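Local atomic coordinates of DynE7 (Micromonospora chersina, PDB entry 2XEM), a protein that probably acts as a hot-dog fold thioesterase in biosynthesis of the enediyne dynemicin, freeing a polyene product from its thioester carrier. Residues Glu42-Leu45 against Ala46-Pro50; Val16-Phe19 against Asp20-Asn23; Phe30-Tyr33 against Leu34-Gln37. One frame throughout, in Å; residues are numbered along the deposited sequence.

Contact 1 of 3, residues Glu42-Leu45 against Ala46-Pro50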
ATOM      1  N   GLU D  42      -9.731  -8.643  10.655  1.00 22.51           N
ATOM      2  CA  GLU D  42      -8.686  -9.590  11.052  1.00 23.40           C
ATOM      3  C   GLU D  42      -8.373  -9.508  12.548  1.00 26.34           C
ATOM      4  O   GLU D  42      -8.207 -10.541  13.165  1.00 26.93           O
ATOM      5  CB  GLU D  42      -7.412  -9.348  10.258  1.00 23.79           C
ATOM      6  CG  GLU D  42      -7.482  -9.760   8.807  1.00 28.24           C
ATOM      7  CD  GLU D  42      -6.316  -9.164   8.042  1.00 41.04           C
ATOM      8  OE1 GLU D  42      -6.545  -8.701   6.908  1.00 26.03           O
ATOM      9  OE2 GLU D  42      -5.189  -9.118   8.588  1.00 38.18           O
ATOM     10  N   HIS D  43      -8.260  -8.284  13.108  1.00 24.78           N
ATOM     11  CA  HIS D  43      -8.014  -8.036  14.537  1.00 25.41           C
ATOM     12  C   HIS D  43      -9.203  -8.634  15.332  1.00 27.34           C
ATOM     13  O   HIS D  43      -8.991  -9.285  16.355  1.00 27.65           O
ATOM     14  CB  HIS D  43      -7.820  -6.522  14.791  1.00 26.98           C
ATOM     15  CG  HIS D  43      -7.291  -6.110  16.145  1.00 33.34           C
ATOM     16  ND1 HIS D  43      -6.900  -7.048  17.129  1.00 37.40           N
ATOM     17  CD2 HIS D  43      -7.134  -4.860  16.662  1.00 35.30           C
ATOM     18  CE1 HIS D  43      -6.477  -6.330  18.167  1.00 36.71           C
ATOM     19  NE2 HIS D  43      -6.605  -5.011  17.936  1.00 36.69           N
ATOM     20  N   PHE D  44     -10.431  -8.465  14.826  1.00 23.36           N
ATOM     21  CA  PHE D  44     -11.644  -9.040  15.396  1.00 22.32           C
ATOM     22  C   PHE D  44     -11.546 -10.558  15.532  1.00 26.08           C
ATOM     23  O   PHE D  44     -11.799 -11.080  16.610  1.00 26.01           O
ATOM     24  CB  PHE D  44     -12.900  -8.647  14.591  1.00 23.56           C
ATOM     25  CG  PHE D  44     -14.160  -9.239  15.187  1.00 25.14           C
ATOM     26  CD1 PHE D  44     -14.749  -8.669  16.309  1.00 28.53           C
ATOM     27  CD2 PHE D  44     -14.725 -10.398  14.658  1.00 27.55           C
ATOM     28  CE1 PHE D  44     -15.887  -9.236  16.886  1.00 30.15           C
ATOM     29  CE2 PHE D  44     -15.845 -10.990  15.264  1.00 29.55           C
ATOM     30  CZ  PHE D  44     -16.421 -10.394  16.361  1.00 27.93           C
ATOM     31  N   LEU D  45     -11.179 -11.247  14.448  1.00 23.60           N
ATOM     32  CA  LEU D  45     -10.902 -12.682  14.452  1.00 24.47           C
ATOM     33  C   LEU D  45      -9.845 -13.084  15.469  1.00 29.41           C
ATOM     34  O   LEU D  45     -10.068 -14.039  16.190  1.00 27.86           O
ATOM     35  CB  LEU D  45     -10.497 -13.174  13.050  1.00 23.70           C
ATOM     36  CG  LEU D  45     -11.500 -12.994  11.916  1.00 28.64           C
ATOM     37  CD1 LEU D  45     -10.885 -13.379  10.597  1.00 29.66           C
ATOM     38  CD2 LEU D  45     -12.760 -13.782  12.132  1.00 31.84           C
ATOM     39  N   ALA D  46      -8.696 -12.357  15.543  1.00 27.00           N
ATOM     40  CA  ALA D  46      -7.641 -12.684  16.525  1.00 26.97           C
ATOM     41  C   ALA D  46      -8.138 -12.535  17.986  1.00 30.24           C
ATOM     42  O   ALA D  46      -7.782 -13.346  18.851  1.00 29.55           O
ATOM     43  CB  ALA D  46      -6.388 -11.837  16.278  1.00 26.87           C
ATOM     44  N   ASP D  47      -8.985 -11.532  18.245  1.00 24.78           N
ATOM     45  CA  ASP D  47      -9.515 -11.258  19.577  1.00 25.06           C
ATOM     46  C   ASP D  47     -10.658 -12.183  19.973  1.00 32.12           C
ATOM     47  O   ASP D  47     -10.737 -12.587  21.125  1.00 33.78           O
ATOM     48  CB  ASP D  47     -10.002  -9.797  19.672  1.00 25.56           C
ATOM     49  CG  ASP D  47      -8.906  -8.759  19.740  1.00 35.40           C
ATOM     50  OD1 ASP D  47      -7.757  -9.124  20.082  1.00 35.65           O
ATOM     51  OD2 ASP D  47      -9.192  -7.578  19.449  1.00 43.91           O
ATOM     52  N   HIS D  48     -11.557 -12.518  19.033  1.00 28.90           N
ATOM     53  CA  HIS D  48     -12.870 -13.070  19.401  1.00 28.70           C
ATOM     54  C   HIS D  48     -13.226 -14.367  18.692  1.00 31.33           C
ATOM     55  O   HIS D  48     -14.182 -15.022  19.074  1.00 29.41           O
ATOM     56  CB  HIS D  48     -13.982 -11.995  19.218  1.00 28.68           C
ATOM     57  CG  HIS D  48     -13.777 -10.787  20.076  1.00 32.71           C
ATOM     58  ND1 HIS D  48     -13.692 -10.885  21.459  1.00 35.85           N
ATOM     59  CD2 HIS D  48     -13.606  -9.494  19.723  1.00 34.11           C
ATOM     60  CE1 HIS D  48     -13.491  -9.654  21.897  1.00 35.36           C
ATOM     61  NE2 HIS D  48     -13.430  -8.782  20.890  1.00 34.69           N
ATOM     62  N   ALA D  49     -12.493 -14.714  17.633  1.00 29.18           N
ATOM     63  CA  ALA D  49     -12.729 -15.949  16.897  1.00 28.84           C
ATOM     64  C   ALA D  49     -11.386 -16.601  16.497  1.00 31.14           C
ATOM     65  O   ALA D  49     -11.165 -16.853  15.311  1.00 29.78           O
ATOM     66  CB  ALA D  49     -13.612 -15.671  15.674  1.00 28.98           C
ATOM     67  N   PRO D  50     -10.462 -16.878  17.470  1.00 29.46           N
ATOM     68  CA  PRO D  50      -9.119 -17.366  17.089  1.00 29.53           C
ATOM     69  C   PRO D  50      -9.087 -18.694  16.331  1.00 32.35           C
ATOM     70  O   PRO D  50      -8.143 -18.923  15.590  1.00 32.52           O
ATOM     71  CB  PRO D  50      -8.384 -17.465  18.442  1.00 31.93           C
ATOM     72  CG  PRO D  50      -9.462 -17.677  19.445  1.00 35.56           C
ATOM     73  CD  PRO D  50     -10.591 -16.809  18.947  1.00 30.80           C
TER
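Phe-44 lays one ring face under the CB of His-48, one helical turn further on. That CB sits 4.3 Å from the Phe-44 ring centroid, 20° off the ring normal, which makes a CH-pi contact. The two rings meet obliquely, with planes at 52°, and His-48 CD2 lies 3.6 Å from Phe-44 CE1. With CG anti to the backbone N (chi1 -180°), the Phe-44 ring reaches forward to the next turn. Tyr-11 meets both rings from the strand 11-16, edge-to-face in the case of Phe-44.

His-43 has a similar first torsion and leans toward Asp-47. Its CE1 is 3.3 Å from Asp-47 OD2, but ring and carboxylate are turned well out of each other's plane and no hydrogen bond forms between them. OD2 is instead bonded to the hydroxyl of Tyr-11. Leu-45 adds an apolar touch, CD2 to Ala-49 CB at 4.1 Å, and packs on Leu-138 and Val-52.

Helical backbone bonds join the same turns. Asp-47 N bonds His-43 O at 2.9 Å, and His-48 N bonds Phe-44 O at 2.8 Å. Ala-49 then leaves helical angles and sits at the N-cap position of helix 50-55. These i to i+4 pairs form the C-terminal end of helix 32-48, the long central helix of the hot-dog fold.

Contact 2 of 3, residues Val16-Phe19 against Asp20-Asn23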
ATOM      1  N   VAL D  16      -3.214   4.020  14.175  1.00 19.87           N
ATOM      2  CA  VAL D  16      -2.514   5.306  14.116  1.00 19.15           C
ATOM      3  C   VAL D  16      -2.130   5.556  12.645  1.00 22.22           C
ATOM      4  O   VAL D  16      -1.476   4.717  12.030  1.00 19.32           O
ATOM      5  CB  VAL D  16      -1.309   5.378  15.097  1.00 22.20           C
ATOM      6  CG1 VAL D  16      -0.533   6.697  14.941  1.00 20.72           C
ATOM      7  CG2 VAL D  16      -1.784   5.190  16.553  1.00 23.44           C
ATOM      8  N   VAL D  17      -2.551   6.710  12.094  1.00 18.34           N
ATOM      9  CA  VAL D  17      -2.254   7.075  10.703  1.00 16.30           C
ATOM     10  C   VAL D  17      -0.744   7.275  10.511  1.00 20.21           C
ATOM     11  O   VAL D  17      -0.093   8.037  11.268  1.00 17.87           O
ATOM     12  CB  VAL D  17      -3.045   8.311  10.234  1.00 20.40           C
ATOM     13  CG1 VAL D  17      -2.675   8.682   8.785  1.00 20.03           C
ATOM     14  CG2 VAL D  17      -4.572   8.098  10.376  1.00 19.34           C
ATOM     15  N   THR D  18      -0.195   6.612   9.484  1.00 16.27           N
ATOM     16  CA  THR D  18       1.233   6.774   9.163  1.00 16.01           C
ATOM     17  C   THR D  18       1.403   7.648   7.935  1.00 19.73           C
ATOM     18  O   THR D  18       0.453   7.815   7.162  1.00 18.32           O
ATOM     19  CB  THR D  18       1.930   5.399   9.078  1.00 21.20           C
ATOM     20  OG1 THR D  18       1.162   4.574   8.190  1.00 19.01           O
ATOM     21  CG2 THR D  18       2.010   4.692  10.442  1.00 21.12           C
ATOM     22  N   PHE D  19       2.610   8.189   7.722  1.00 17.52           N
ATOM     23  CA  PHE D  19       2.876   9.048   6.565  1.00 18.02           C
ATOM     24  C   PHE D  19       2.602   8.386   5.232  1.00 20.56           C
ATOM     25  O   PHE D  19       2.152   9.065   4.299  1.00 20.42           O
ATOM     26  CB  PHE D  19       4.317   9.584   6.594  1.00 22.12           C
ATOM     27  CG  PHE D  19       4.456  10.896   7.323  1.00 26.96           C
ATOM     28  CD1 PHE D  19       4.107  11.008   8.670  1.00 31.36           C
ATOM     29  CD2 PHE D  19       4.988  12.012   6.682  1.00 32.27           C
ATOM     30  CE1 PHE D  19       4.276  12.218   9.356  1.00 34.30           C
ATOM     31  CE2 PHE D  19       5.145  13.227   7.365  1.00 36.53           C
ATOM     32  CZ  PHE D  19       4.760  13.329   8.688  1.00 35.05           C
ATOM     33  N   ASP D  20       2.871   7.072   5.124  1.00 15.62           N
ATOM     34  CA  ASP D  20       2.642   6.338   3.881  1.00 15.03           C
ATOM     35  C   ASP D  20       1.159   6.214   3.516  1.00 18.46           C
ATOM     36  O   ASP D  20       0.843   5.773   2.403  1.00 18.54           O
ATOM     37  CB  ASP D  20       3.357   4.975   3.877  1.00 17.35           C
ATOM     38  CG  ASP D  20       2.870   3.936   4.892  1.00 23.47           C
ATOM     39  OD1 ASP D  20       3.437   2.873   4.933  1.00 26.53           O
ATOM     40  OD2 ASP D  20       1.939   4.238   5.687  1.00 24.75           O
ATOM     41  N   GLU D  21       0.258   6.616   4.431  1.00 16.75           N
ATOM     42  CA  GLU D  21      -1.185   6.597   4.173  1.00 15.70           C
ATOM     43  C   GLU D  21      -1.690   7.986   3.774  1.00 19.87           C
ATOM     44  O   GLU D  21      -2.860   8.153   3.408  1.00 17.13           O
ATOM     45  CB  GLU D  21      -1.968   6.081   5.382  1.00 16.54           C
ATOM     46  CG  GLU D  21      -1.720   4.619   5.642  1.00 17.62           C
ATOM     47  CD  GLU D  21      -2.387   4.131   6.914  1.00 24.99           C
ATOM     48  OE1 GLU D  21      -2.416   4.875   7.923  1.00 19.72           O
ATOM     49  OE2 GLU D  21      -2.944   3.019   6.881  1.00 20.68           O
ATOM     50  N   THR D  22      -0.815   8.976   3.853  1.00 17.47           N
ATOM     51  CA  THR D  22      -1.160  10.308   3.428  1.00 18.12           C
ATOM     52  C   THR D  22      -0.847  10.466   1.931  1.00 24.73           C
ATOM     53  O   THR D  22      -0.468   9.501   1.270  1.00 23.96           O
ATOM     54  CB  THR D  22      -0.501  11.366   4.344  1.00 22.23           C
ATOM     55  OG1 THR D  22       0.911  11.357   4.114  1.00 20.88           O
ATOM     56  CG2 THR D  22      -0.846  11.167   5.844  1.00 22.33           C
ATOM     57  N   ASN D  23      -1.058  11.672   1.395  1.00 23.40           N
ATOM     58  CA  ASN D  23      -0.749  12.003   0.015  1.00 23.22           C
ATOM     59  C   ASN D  23      -0.435  13.489  -0.047  1.00 27.18           C
ATOM     60  O   ASN D  23      -0.521  14.170   0.976  1.00 23.53           O
ATOM     61  CB  ASN D  23      -1.894  11.573  -0.921  1.00 21.97           C
ATOM     62  CG  ASN D  23      -3.113  12.420  -0.812  1.00 38.80           C
ATOM     63  OD1 ASN D  23      -3.342  13.292  -1.650  1.00 39.52           O
ATOM     64  ND2 ASN D  23      -3.876  12.242   0.228  1.00 32.11           N
TER
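Glu-21 folds back over Thr-18 and bonds its backbone. Its CB starts 3.5 Å from Thr-18 O. CG passes Thr-18 OG1 at 3.8 Å, and CD stays beside the same hydroxyl. At the tip, OE1 accepts from Thr-18 N over 3.2 Å. The N-H points well at the oxygen, at 167°, but meets it on the anti side and 31° out of the carboxylate plane. OE1 also lies against Val-17, near CA and CG1. The other oxygen, OE2, takes the indole N-H of Trp-36 and, weakly, His-15. With chi1 at -68°, CG stands beside the backbone N, and the extended chain beyond it carries the carboxylate across Thr-18 to its backbone N. The main chain closes the same turn, since Glu-21 N bonds Thr-18 O.

Thr-18 uses its hydroxyl on another acid. OG1 gives a hydrogen bond to Asp-20 OD2 at 2.6 Å, on the syn side. The two side chains run side by side and point the same way. Asp-20 OD1 reaches His-35 of the second subunit, so this carboxylate joins the turn to the interface.

Phe-19 O is gripped twice by Thr-22. The hydroxyl OG1 comes in the carbonyl plane, on a lone pair, at 2.6 Å. The amide N comes from above that plane at 3.0 Å. OG1 in turn accepts from Leu-24 N of the fourth subunit.

Each acid thus has a donor at both oxygens. Glu-21 takes Thr-18 N and the Trp-36 indole, within its own chain. Asp-20, at the subunit interface, takes the Thr-18 hydroxyl and the neighbouring histidine. These bonds probably fix the orientation of the short 3-10 turn.

Contact 3 of 3, residues Phe30-Tyr33 against Leu34-Gln37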
ATOM      1  N   PHE D  30      -7.993   8.216   0.177  1.00 14.93           N
ATOM      2  CA  PHE D  30      -9.300   7.585   0.460  1.00 16.09           C
ATOM      3  C   PHE D  30      -9.249   6.041   0.547  1.00 21.11           C
ATOM      4  O   PHE D  30      -9.939   5.459   1.385  1.00 18.96           O
ATOM      5  CB  PHE D  30     -10.384   8.035  -0.561  1.00 17.33           C
ATOM      6  CG  PHE D  30     -10.277   7.314  -1.896  1.00 17.79           C
ATOM      7  CD1 PHE D  30     -11.056   6.184  -2.162  1.00 20.07           C
ATOM      8  CD2 PHE D  30      -9.393   7.761  -2.879  1.00 17.88           C
ATOM      9  CE1 PHE D  30     -10.929   5.495  -3.377  1.00 20.96           C
ATOM     10  CE2 PHE D  30      -9.284   7.087  -4.105  1.00 21.18           C
ATOM     11  CZ  PHE D  30     -10.059   5.963  -4.350  1.00 19.71           C
ATOM     12  N   ALA D  31      -8.437   5.394  -0.321  1.00 18.34           N
ATOM     13  CA  ALA D  31      -8.432   3.923  -0.415  1.00 19.02           C
ATOM     14  C   ALA D  31      -7.920   3.217   0.870  1.00 19.20           C
ATOM     15  O   ALA D  31      -8.274   2.063   1.102  1.00 17.43           O
ATOM     16  CB  ALA D  31      -7.617   3.489  -1.615  1.00 20.09           C
ATOM     17  N   HIS D  32      -7.088   3.906   1.686  1.00 16.80           N
ATOM     18  CA  HIS D  32      -6.643   3.385   2.987  1.00 16.66           C
ATOM     19  C   HIS D  32      -7.745   3.039   3.957  1.00 19.62           C
ATOM     20  O   HIS D  32      -7.608   2.078   4.715  1.00 20.21           O
ATOM     21  CB  HIS D  32      -5.536   4.258   3.627  1.00 16.76           C
ATOM     22  CG  HIS D  32      -4.338   4.375   2.722  1.00 19.87           C
ATOM     23  ND1 HIS D  32      -3.608   3.264   2.342  1.00 21.48           N
ATOM     24  CD2 HIS D  32      -3.830   5.460   2.099  1.00 20.82           C
ATOM     25  CE1 HIS D  32      -2.664   3.708   1.530  1.00 21.36           C
ATOM     26  NE2 HIS D  32      -2.771   5.022   1.340  1.00 21.66           N
ATOM     27  N   TYR D  33      -8.853   3.785   3.922  1.00 17.47           N
ATOM     28  CA  TYR D  33     -10.023   3.511   4.767  1.00 17.15           C
ATOM     29  C   TYR D  33     -10.591   2.105   4.515  1.00 21.03           C
ATOM     30  O   TYR D  33     -11.111   1.471   5.439  1.00 20.87           O
ATOM     31  CB  TYR D  33     -11.101   4.575   4.537  1.00 18.63           C
ATOM     32  CG  TYR D  33     -10.752   5.938   5.094  1.00 21.61           C
ATOM     33  CD1 TYR D  33     -11.328   6.395   6.275  1.00 23.87           C
ATOM     34  CD2 TYR D  33      -9.884   6.800   4.408  1.00 21.55           C
ATOM     35  CE1 TYR D  33     -11.072   7.680   6.748  1.00 24.34           C
ATOM     36  CE2 TYR D  33      -9.609   8.078   4.883  1.00 21.53           C
ATOM     37  CZ  TYR D  33     -10.213   8.518   6.047  1.00 22.83           C
ATOM     38  OH  TYR D  33      -9.958   9.783   6.503  1.00 24.38           O
ATOM     39  N   LEU D  34     -10.494   1.627   3.276  1.00 17.31           N
ATOM     40  CA  LEU D  34     -10.912   0.258   2.926  1.00 16.03           C
ATOM     41  C   LEU D  34      -9.946  -0.777   3.434  1.00 18.29           C
ATOM     42  O   LEU D  34     -10.411  -1.794   3.906  1.00 16.98           O
ATOM     43  CB  LEU D  34     -11.175   0.091   1.398  1.00 15.62           C
ATOM     44  CG  LEU D  34     -12.462   0.764   0.860  1.00 18.56           C
ATOM     45  CD1 LEU D  34     -13.685   0.441   1.715  1.00 17.89           C
ATOM     46  CD2 LEU D  34     -12.288   2.296   0.698  1.00 18.96           C
ATOM     47  N   HIS D  35      -8.608  -0.526   3.383  1.00 14.75           N
ATOM     48  CA  HIS D  35      -7.624  -1.404   4.020  1.00 14.65           C
ATOM     49  C   HIS D  35      -7.945  -1.591   5.486  1.00 19.13           C
ATOM     50  O   HIS D  35      -7.862  -2.706   5.981  1.00 18.13           O
ATOM     51  CB  HIS D  35      -6.177  -0.862   3.900  1.00 15.23           C
ATOM     52  CG  HIS D  35      -5.616  -0.966   2.537  1.00 17.87           C
ATOM     53  ND1 HIS D  35      -4.759  -1.964   2.204  1.00 20.65           N
ATOM     54  CD2 HIS D  35      -5.768  -0.140   1.481  1.00 20.69           C
ATOM     55  CE1 HIS D  35      -4.439  -1.759   0.942  1.00 20.76           C
ATOM     56  NE2 HIS D  35      -5.045  -0.675   0.466  1.00 21.00           N
ATOM     57  N   TRP D  36      -8.318  -0.487   6.178  1.00 17.19           N
ATOM     58  CA  TRP D  36      -8.599  -0.488   7.604  1.00 16.08           C
ATOM     59  C   TRP D  36      -9.777  -1.382   7.998  1.00 18.80           C
ATOM     60  O   TRP D  36      -9.781  -1.895   9.112  1.00 15.63           O
ATOM     61  CB  TRP D  36      -8.816   0.929   8.124  1.00 15.22           C
ATOM     62  CG  TRP D  36      -7.655   1.866   7.951  1.00 16.45           C
ATOM     63  CD1 TRP D  36      -6.360   1.544   7.629  1.00 19.02           C
ATOM     64  CD2 TRP D  36      -7.695   3.284   8.088  1.00 16.76           C
ATOM     65  NE1 TRP D  36      -5.603   2.679   7.533  1.00 18.27           N
ATOM     66  CE2 TRP D  36      -6.394   3.768   7.813  1.00 19.74           C
ATOM     67  CE3 TRP D  36      -8.712   4.207   8.429  1.00 18.26           C
ATOM     68  CZ2 TRP D  36      -6.079   5.122   7.871  1.00 19.68           C
ATOM     69  CZ3 TRP D  36      -8.408   5.561   8.442  1.00 19.38           C
ATOM     70  CH2 TRP D  36      -7.105   6.006   8.183  1.00 20.27           C
ATOM     71  N   GLN D  37     -10.753  -1.571   7.092  1.00 18.24           N
ATOM     72  CA  GLN D  37     -11.854  -2.548   7.268  1.00 18.09           C
ATOM     73  C   GLN D  37     -11.293  -3.961   7.371  1.00 20.52           C
ATOM     74  O   GLN D  37     -11.721  -4.726   8.234  1.00 19.90           O
ATOM     75  CB  GLN D  37     -12.832  -2.475   6.089  1.00 19.34           C
ATOM     76  CG  GLN D  37     -13.639  -1.198   6.081  1.00 18.25           C
ATOM     77  CD  GLN D  37     -14.658  -1.146   4.973  1.00 20.65           C
ATOM     78  OE1 GLN D  37     -14.825  -2.071   4.185  1.00 18.21           O
ATOM     79  NE2 GLN D  37     -15.365  -0.044   4.888  1.00 15.30           N
TER
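Trp-36 lays its indole face against the carbonyl of His-32. The oxygen stands 3.2 Å above the indole plane, offset toward the rim, with Trp-36 CG and CD1 nearest. The same oxygen accepts the backbone N-H of Trp-36 at 3.0 Å. Tyr-33 CA lies over the indole as well. Further along the indole, CZ3 comes over one face of the Tyr-33 ring, 3.7 Å from Tyr-33 CD1. The planes are 44° apart, so the pair is oblique. Both side chains have CG beside the backbone N (chi1 -60° for Trp-36, -71° for Tyr-33), and they run side by side in the same direction.

His-32 and His-35 are also neighbours, with their rings set obliquely. His-35 CD2 approaches Ala-31 O at 3.4 Å, with the oxygen at the ring edge. The backbone bonds from Leu-34 N and His-35 N to that oxygen are both weak.

The second shell fixes these groups, with Val-17 and Val-28 packing on the indole. An alanine in place of Trp-36 is likely to leave the Glu-21 carboxylate without its indole donor and open a gap beside Tyr-33. His-35 NE2 bonds the NE2 of His-35 of the third subunit while its ND1 holds Asp-20 of the second, and Phe-30 has its side chain about 6 Å from the bound polyene.

Helix 32-48 begins here against strands 60-71, 94-105 and 110-124: Tyr-33 packs edge-to-face on Phe-71 and Tyr-101, and Leu-34 touches Cys-67, while His-32 and His-35 meet the third subunit.

From the N terminus, strand 11-16 leads directly into contact 2, which closes the short turn after it. The loop then runs on to contact 3, at the start of helix 32-48. Contact 1 follows at the other end of that helix, where the chain turns into helix 50-55. The three come in series, and none nests within or crosses another. Contacts 2 and 3 touch: Glu-21 OE2 lies 2.8 Å from Trp-36 NE1, a probable hydrogen bond that ties the loop to the helix. Contacts 1 and 3 have centres about 19 Å apart, on opposite sides of the chain's centre. All three reach neighbouring subunits, contact 1 through Glu-42; contact 1 also faces helix 136-143.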